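Local coordinates for protein multiheme cytochrome cf (Carboxydothermus ferrireducens DSM 11255, PDB 6QVM) that carries eleven c-type hemes in the cell-surface S-layer and probably passes electrons to insoluble extracellular Fe(III), at residues N309-P323 / Y340-A353. Residues are numbered along the deposited sequence; the frame is centred on the assembly and turned at random.
Sequences NWLVSCAKCHVTGYP and YKELFTEPGIGCEA. With HEC (heme c), chain H; NGA (2-acetamido-2-deoxy-beta-D-galactopyranose), chain B.
Val319 sets its CG1 methyl over the centre of the Phe344 ring: CG1 is 3.8 Å from the ring centroid of Phe344 and 9° off the normal, a CH-pi contact, while CG2 comes up against CB and CG of Phe344. The opposing ring gets there because CG of Phe344 sits between its own backbone N and carbonyl carbon (chi1 63°). Leu311 CD1 meets that ring at its edge, in plane, 3.9 Å from Phe344 CE2, and Trp310 CH2 approaches Phe344 CZ. Replacing Phe344 by an alanine would probably leave Val319 without its aromatic face and open a gap beside Leu311 and Trp310. The second methyl of Leu311, CD2, turns instead to Tyr340 CB at 3.6 Å; Val312 CG2 is equally close to Tyr340 CE1, near the sugar joined through Tyr340 OH, an O-linked N-acetylgalactosamine.

Thr320 is gripped by side chain and backbone. Its OG1 donates in plane to a lone pair of Gly348 O, 2.6 Å away, and accepts from Gly350 N along a nearly straight path (172°), so both uses of the hydroxyl fix its rotation. Along the backbone, Thr320 N donates to Glu346 O, and Thr320 O receives both Glu346 N and Thr345 N, the signature of a classic beta bulge in the two-stranded antiparallel pairing of 319-320 with 346-347. Farther out, the Glu346 carboxylate is held by Thr226, and Trp310 NE1 makes a weak bond of 3.3 Å to His318 ND1. Cys314 SG and Cys317 SG form thioethers with CAB and CAC, the former vinyl carbons of the heme, and the NE2 edge of His318 faces the iron: the CXXCH heme-binding motif of c-type cytochromes, tied by the bulged pairing to Cys351, which is linked to another heme.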
loop_
_atom_site.group_PDB
_atom_site.type_symbol
_atom_site.label_atom_id
_atom_site.label_comp_id
_atom_site.label_asym_id
_atom_site.label_seq_id
_atom_site.Cartn_x
_atom_site.Cartn_y
_atom_site.Cartn_z
ATOM N N ASN A 309 24.142 -2.821 14.700
ATOM C CA ASN A 309 23.250 -3.952 14.925
ATOM C C ASN A 309 21.960 -3.671 14.165
ATOM O O ASN A 309 21.228 -2.729 14.492
ATOM C CB ASN A 309 22.997 -4.156 16.417
ATOM C CG ASN A 309 22.187 -5.415 16.713
ATOM O OD1 ASN A 309 21.216 -5.727 16.017
ATOM N ND2 ASN A 309 22.581 -6.136 17.756
ATOM N N TRP A 310 21.682 -4.490 13.147
ATOM C CA TRP A 310 20.524 -4.248 12.294
ATOM C C TRP A 310 19.229 -4.403 13.074
ATOM O O TRP A 310 18.294 -3.612 12.910
ATOM C CB TRP A 310 20.542 -5.192 11.092
ATOM C CG TRP A 310 19.217 -5.307 10.400
ATOM C CD1 TRP A 310 18.702 -4.456 9.463
ATOM C CD2 TRP A 310 18.235 -6.331 10.595
ATOM N NE1 TRP A 310 17.462 -4.887 9.062
ATOM C CE2 TRP A 310 17.153 -6.039 9.738
ATOM C CE3 TRP A 310 18.168 -7.471 11.404
ATOM C CZ2 TRP A 310 16.017 -6.842 9.671
ATOM C CZ3 TRP A 310 17.039 -8.268 11.336
ATOM C CH2 TRP A 310 15.977 -7.947 10.478
ATOM N N LEU A 311 19.161 -5.412 13.941
ATOM C CA LEU A 311 17.932 -5.664 14.686
ATOM C C LEU A 311 17.609 -4.518 15.636
ATOM O O LEU A 311 16.443 -4.133 15.783
ATOM C CB LEU A 311 18.054 -6.981 15.446
ATOM C CG LEU A 311 16.801 -7.562 16.099
ATOM C CD1 LEU A 311 15.715 -7.815 15.069
ATOM C CD2 LEU A 311 17.147 -8.850 16.837
ATOM N N VAL A 312 18.634 -3.958 16.282
ATOM C CA VAL A 312 18.415 -2.911 17.272
ATOM C C VAL A 312 18.209 -1.560 16.588
ATOM O O VAL A 312 17.422 -0.724 17.044
ATOM C CB VAL A 312 19.580 -2.889 18.284
ATOM C CG1 VAL A 312 19.490 -1.662 19.181
ATOM C CG2 VAL A 312 19.584 -4.166 19.095
ATOM N N SER A 313 18.917 -1.320 15.487
ATOM C CA SER A 313 18.992 0.013 14.898
ATOM C C SER A 313 18.221 0.183 13.591
ATOM O O SER A 313 17.991 1.328 13.172
ATOM C CB SER A 313 20.461 0.401 14.669
ATOM O OG SER A 313 21.162 0.456 15.905
ATOM N N CYS A 314 17.803 -0.908 12.941
ATOM C CA CYS A 314 17.298 -0.750 11.579
ATOM C C CYS A 314 16.017 -1.515 11.325
ATOM O O CYS A 314 15.152 -1.052 10.569
ATOM C CB CYS A 314 18.351 -1.194 10.550
ATOM S SG CYS A 314 20.041 -0.642 10.890
ATOM N N ALA A 315 15.884 -2.676 11.959
ATOM C CA ALA A 315 14.824 -3.614 11.601
ATOM C C ALA A 315 13.434 -3.004 11.768
ATOM O O ALA A 315 12.504 -3.354 11.027
ATOM C CB ALA A 315 14.961 -4.879 12.439
ATOM N N LYS A 316 13.284 -2.071 12.711
ATOM C CA LYS A 316 11.971 -1.532 13.043
ATOM C C LYS A 316 11.285 -0.881 11.849
ATOM O O LYS A 316 10.059 -0.752 11.854
ATOM C CB LYS A 316 12.094 -0.519 14.182
ATOM C CG LYS A 316 12.955 0.676 13.818
ATOM C CD LYS A 316 13.404 1.445 15.039
ATOM C CE LYS A 316 13.931 2.821 14.672
ATOM N NZ LYS A 316 14.342 3.575 15.885
ATOM N N CYS A 317 12.038 -0.461 10.837
ATOM C CA CYS A 317 11.452 0.066 9.613
ATOM C C CYS A 317 11.532 -0.929 8.464
ATOM O O CYS A 317 11.036 -0.633 7.374
ATOM C CB CYS A 317 12.132 1.381 9.215
ATOM S SG CYS A 317 11.980 2.688 10.445
ATOM N N HIS A 318 12.124 -2.102 8.684
ATOM C CA HIS A 318 12.370 -3.060 7.618
ATOM C C HIS A 318 11.558 -4.342 7.759
ATOM O O HIS A 318 11.629 -5.198 6.874
ATOM C CB HIS A 318 13.865 -3.403 7.531
ATOM C CG HIS A 318 14.761 -2.225 7.331
ATOM N ND1 HIS A 318 16.134 -2.322 7.417
ATOM C CD2 HIS A 318 14.490 -0.923 7.064
ATOM C CE1 HIS A 318 16.671 -1.131 7.206
ATOM N NE2 HIS A 318 15.697 -0.265 6.977
ATOM N N VAL A 319 10.775 -4.492 8.827
ATOM C CA VAL A 319 10.028 -5.713 9.082
ATOM C C VAL A 319 8.620 -5.360 9.541
ATOM O O VAL A 319 8.282 -4.199 9.778
ATOM C CB VAL A 319 10.723 -6.625 10.117
ATOM C CG1 VAL A 319 12.123 -7.014 9.629
ATOM C CG2 VAL A 319 10.784 -5.937 11.458
ATOM N N THR A 320 7.790 -6.394 9.650
ATOM C CA THR A 320 6.376 -6.252 9.956
ATOM C C THR A 320 5.989 -7.281 11.004
ATOM O O THR A 320 6.530 -8.388 11.030
ATOM C CB THR A 320 5.521 -6.451 8.695
ATOM O OG1 THR A 320 5.920 -5.513 7.689
ATOM C CG2 THR A 320 4.029 -6.262 9.009
ATOM N N GLY A 321 5.058 -6.907 11.877
ATOM C CA GLY A 321 4.359 -7.872 12.696
ATOM C C GLY A 321 4.735 -7.921 14.158
ATOM O O GLY A 321 4.269 -8.825 14.862
ATOM N N TYR A 322 5.547 -6.990 14.639
ATOM C CA TYR A 322 5.942 -7.042 16.036
ATOM C C TYR A 322 4.985 -6.233 16.907
ATOM O O TYR A 322 4.263 -5.360 16.412
ATOM C CB TYR A 322 7.377 -6.537 16.193
ATOM C CG TYR A 322 7.668 -5.196 15.557
ATOM C CD1 TYR A 322 7.495 -4.015 16.265
ATOM C CD2 TYR A 322 8.143 -5.118 14.255
ATOM C CE1 TYR A 322 7.774 -2.790 15.682
ATOM C CE2 TYR A 322 8.423 -3.904 13.667
ATOM C CZ TYR A 322 8.241 -2.745 14.383
ATOM O OH TYR A 322 8.528 -1.539 13.791
ATOM N N PRO A 323 4.941 -6.511 18.213
ATOM C CA PRO A 323 3.975 -5.822 19.081
ATOM C C PRO A 323 4.207 -4.320 19.124
ATOM O O PRO A 323 5.342 -3.842 19.097
ATOM C CB PRO A 323 4.212 -6.457 20.456
ATOM C CG PRO A 323 4.838 -7.775 20.162
ATOM C CD PRO A 323 5.683 -7.555 18.941
ATOM N N TYR A 340 19.351 -12.164 21.339
ATOM C CA TYR A 340 18.188 -11.427 20.867
ATOM C C TYR A 340 17.112 -12.401 20.408
ATOM O O TYR A 340 17.416 -13.460 19.854
ATOM C CB TYR A 340 18.567 -10.478 19.732
ATOM C CG TYR A 340 19.513 -9.380 20.164
ATOM C CD1 TYR A 340 19.028 -8.190 20.689
ATOM C CD2 TYR A 340 20.890 -9.532 20.050
ATOM C CE1 TYR A 340 19.885 -7.178 21.085
ATOM C CE2 TYR A 340 21.756 -8.523 20.440
ATOM C CZ TYR A 340 21.249 -7.348 20.964
ATOM O OH TYR A 340 22.107 -6.340 21.371
ATOM N N LYS A 341 15.856 -12.058 20.678
ATOM C CA LYS A 341 14.715 -12.786 20.143
ATOM C C LYS A 341 13.987 -11.881 19.160
ATOM O O LYS A 341 13.648 -10.742 19.492
ATOM C CB LYS A 341 13.763 -13.238 21.254
ATOM C CG LYS A 341 12.769 -14.293 20.793
ATOM C CD LYS A 341 11.560 -14.401 21.712
ATOM C CE LYS A 341 10.551 -15.395 21.158
ATOM N NZ LYS A 341 9.182 -15.161 21.686
ATOM N N GLU A 342 13.757 -12.384 17.953
ATOM C CA GLU A 342 13.034 -11.624 16.946
ATOM C C GLU A 342 11.546 -11.636 17.264
ATOM O O GLU A 342 10.945 -12.703 17.417
ATOM C CB GLU A 342 13.293 -12.212 15.563
ATOM C CG GLU A 342 14.768 -12.297 15.213
ATOM C CD GLU A 342 15.016 -12.950 13.868
ATOM O OE1 GLU A 342 16.195 -13.185 13.534
ATOM O OE2 GLU A 342 14.033 -13.225 13.147
ATOM N N LEU A 343 10.954 -10.448 17.374
ATOM C CA LEU A 343 9.532 -10.319 17.660
ATOM C C LEU A 343 8.693 -10.088 16.413
ATOM O O LEU A 343 7.459 -10.111 16.502
ATOM C CB LEU A 343 9.291 -9.176 18.655
ATOM C CG LEU A 343 9.867 -9.364 20.062
ATOM C CD1 LEU A 343 9.425 -8.250 20.999
ATOM C CD2 LEU A 343 9.480 -10.722 20.622
ATOM N N PHE A 344 9.323 -9.841 15.266
ATOM C CA PHE A 344 8.566 -9.674 14.035
ATOM C C PHE A 344 8.263 -11.026 13.401
ATOM O O PHE A 344 8.998 -12.001 13.571
ATOM C CB PHE A 344 9.318 -8.786 13.041
ATOM C CG PHE A 344 10.633 -9.352 12.582
ATOM C CD1 PHE A 344 10.706 -10.118 11.430
ATOM C CD2 PHE A 344 11.799 -9.099 13.286
ATOM C CE1 PHE A 344 11.911 -10.639 10.997
ATOM C CE2 PHE A 344 13.013 -9.610 12.855
ATOM C CZ PHE A 344 13.068 -10.388 11.711
ATOM N N THR A 345 7.164 -11.069 12.652
ATOM C CA THR A 345 6.720 -12.293 12.001
ATOM C C THR A 345 6.755 -12.237 10.482
ATOM O O THR A 345 6.515 -13.269 9.846
ATOM C CB THR A 345 5.294 -12.647 12.449
ATOM O OG1 THR A 345 4.419 -11.543 12.182
ATOM C CG2 THR A 345 5.263 -12.974 13.937
ATOM N N GLU A 346 7.022 -11.078 9.883
ATOM C CA GLU A 346 7.120 -10.955 8.433
ATOM C C GLU A 346 8.338 -10.103 8.102
ATOM O O GLU A 346 8.386 -8.919 8.489
ATOM C CB GLU A 346 5.852 -10.349 7.836
ATOM C CG GLU A 346 5.849 -10.327 6.310
ATOM C CD GLU A 346 4.574 -9.732 5.736
ATOM O OE1 GLU A 346 4.577 -9.377 4.536
ATOM O OE2 GLU A 346 3.577 -9.613 6.489
ATOM N N PRO A 347 9.331 -10.645 7.407
ATOM C CA PRO A 347 10.423 -9.797 6.920
ATOM C C PRO A 347 9.923 -8.908 5.795
ATOM O O PRO A 347 9.153 -9.345 4.937
ATOM C CB PRO A 347 11.467 -10.805 6.427
ATOM C CG PRO A 347 10.667 -12.010 6.072
ATOM C CD PRO A 347 9.534 -12.065 7.064
ATOM N N GLY A 348 10.354 -7.649 5.806
ATOM C CA GLY A 348 9.894 -6.703 4.811
ATOM C C GLY A 348 8.667 -5.946 5.261
ATOM O O GLY A 348 8.092 -6.179 6.331
ATOM N N ILE A 349 8.261 -4.999 4.419
ATOM C CA ILE A 349 7.112 -4.143 4.697
ATOM C C ILE A 349 5.905 -4.778 4.014
ATOM O O ILE A 349 5.725 -4.655 2.803
ATOM C CB ILE A 349 7.343 -2.703 4.225
ATOM C CG1 ILE A 349 8.494 -2.059 4.998
ATOM C CG2 ILE A 349 6.078 -1.877 4.359
ATOM C CD1 ILE A 349 9.853 -2.282 4.393
ATOM N N GLY A 350 5.091 -5.486 4.798
ATOM C CA GLY A 350 3.911 -6.142 4.279
ATOM C C GLY A 350 2.680 -5.257 4.340
ATOM O O GLY A 350 2.728 -4.097 4.749
ATOM N N CYS A 351 1.551 -5.842 3.929
ATOM C CA CYS A 351 0.286 -5.115 3.935
ATOM C C CYS A 351 0.005 -4.503 5.294
ATOM O O CYS A 351 -0.424 -3.348 5.393
ATOM C CB CYS A 351 -0.866 -6.041 3.544
ATOM S SG CYS A 351 -0.511 -7.179 2.201
ATOM N N GLU A 352 0.251 -5.264 6.355
ATOM C CA GLU A 352 -0.127 -4.839 7.693
ATOM C C GLU A 352 0.801 -3.788 8.272
ATOM O O GLU A 352 0.516 -3.269 9.358
ATOM C CB GLU A 352 -0.191 -6.063 8.600
ATOM C CG GLU A 352 -1.293 -7.040 8.189
ATOM C CD GLU A 352 -1.112 -8.430 8.781
ATOM O OE1 GLU A 352 -1.902 -8.807 9.682
ATOM O OE2 GLU A 352 -0.166 -9.132 8.351
ATOM N N ALA A 353 1.895 -3.457 7.582
ATOM C CA ALA A 353 2.717 -2.344 8.041
ATOM C C ALA A 353 1.976 -1.023 7.884
ATOM O O ALA A 353 2.235 -0.072 8.626
ATOM C CB ALA A 353 4.041 -2.309 7.283
HETATM FE FE HEC H . 16.768 2.272 5.947
HETATM C CHA HEC H . 16.182 2.663 2.554
HETATM C CHB HEC H . 19.681 0.595 5.205
HETATM C CHC HEC H . 17.513 2.093 9.309
HETATM C CHD HEC H . 13.688 3.542 6.702
HETATM N NA HEC H . 17.749 1.732 4.208
HETATM C C1A HEC H . 17.313 1.965 2.917
HETATM C C2A HEC H . 18.267 1.370 2.003
HETATM C C3A HEC H . 19.236 0.799 2.729
HETATM C C4A HEC H . 18.929 1.016 4.130
HETATM C CMA HEC H . 20.454 0.039 2.165
HETATM C CAA HEC H . 18.172 1.414 0.462
HETATM C CBA HEC H . 18.785 2.741 0.011
HETATM C CGA HEC H . 18.839 2.825 -1.494
HETATM O O1A HEC H . 17.772 2.709 -2.159
HETATM O O2A HEC H . 19.963 3.033 -2.021
HETATM N NB HEC H . 18.286 1.463 7.060
HETATM C C1B HEC H . 19.440 0.906 6.532
HETATM C C2B HEC H . 20.360 0.686 7.627
HETATM C C3B HEC H . 19.766 1.096 8.769
HETATM C C4B HEC H . 18.447 1.592 8.427
HETATM C CMB HEC H . 21.763 0.062 7.456
HETATM C CAB HEC H . 20.339 1.059 10.208
HETATM C CBB HEC H . 21.622 1.912 10.339
HETATM N NC HEC H . 15.774 2.706 7.679
HETATM C C1C HEC H . 16.272 2.588 8.964
HETATM C C2C HEC H . 15.280 3.104 9.888
HETATM C C3C HEC H . 14.216 3.510 9.168
HETATM C C4C HEC H . 14.515 3.262 7.768
HETATM C CMC HEC H . 15.440 3.139 11.423
HETATM C CAC HEC H . 12.884 4.112 9.681
HETATM C CBC HEC H . 13.128 5.477 10.354
HETATM N ND HEC H . 15.182 2.962 4.803
HETATM C C1D HEC H . 14.027 3.495 5.363
HETATM C C2D HEC H . 13.204 4.016 4.303
HETATM C C3D HEC H . 13.977 3.745 2.999
HETATM C C4D HEC H . 15.192 3.087 3.413
HETATM C CMD HEC H . 11.830 4.681 4.510
HETATM C CAD HEC H . 13.573 4.088 1.546
HETATM C CBD HEC H . 13.290 5.586 1.413
HETATM C CGD HEC H . 14.580 6.361 1.363
HETATM O O1D HEC H . 15.637 5.727 1.138
HETATM O O2D HEC H . 14.561 7.603 1.544
HETATM C C1 NGA B . 22.335 -5.581 22.495
HETATM C C2 NGA B . 23.730 -5.024 22.816
HETATM C C3 NGA B . 23.802 -3.732 23.629
HETATM C C4 NGA B . 22.598 -2.862 23.308
HETATM C C5 NGA B . 21.288 -3.618 23.488
HETATM C C6 NGA B . 20.108 -2.700 23.176
HETATM C C7 NGA B . 25.085 -6.980 22.783
HETATM C C8 NGA B . 25.113 -8.396 23.281
HETATM N N2 NGA B . 24.418 -6.093 23.511
HETATM O O3 NGA B . 24.979 -2.981 23.325
HETATM O O4 NGA B . 22.678 -2.419 21.972
HETATM O O5 NGA B . 21.210 -4.728 22.619
HETATM O O6 NGA B . 18.905 -3.227 23.695
HETATM O O7 NGA B . 25.641 -6.670 21.729
#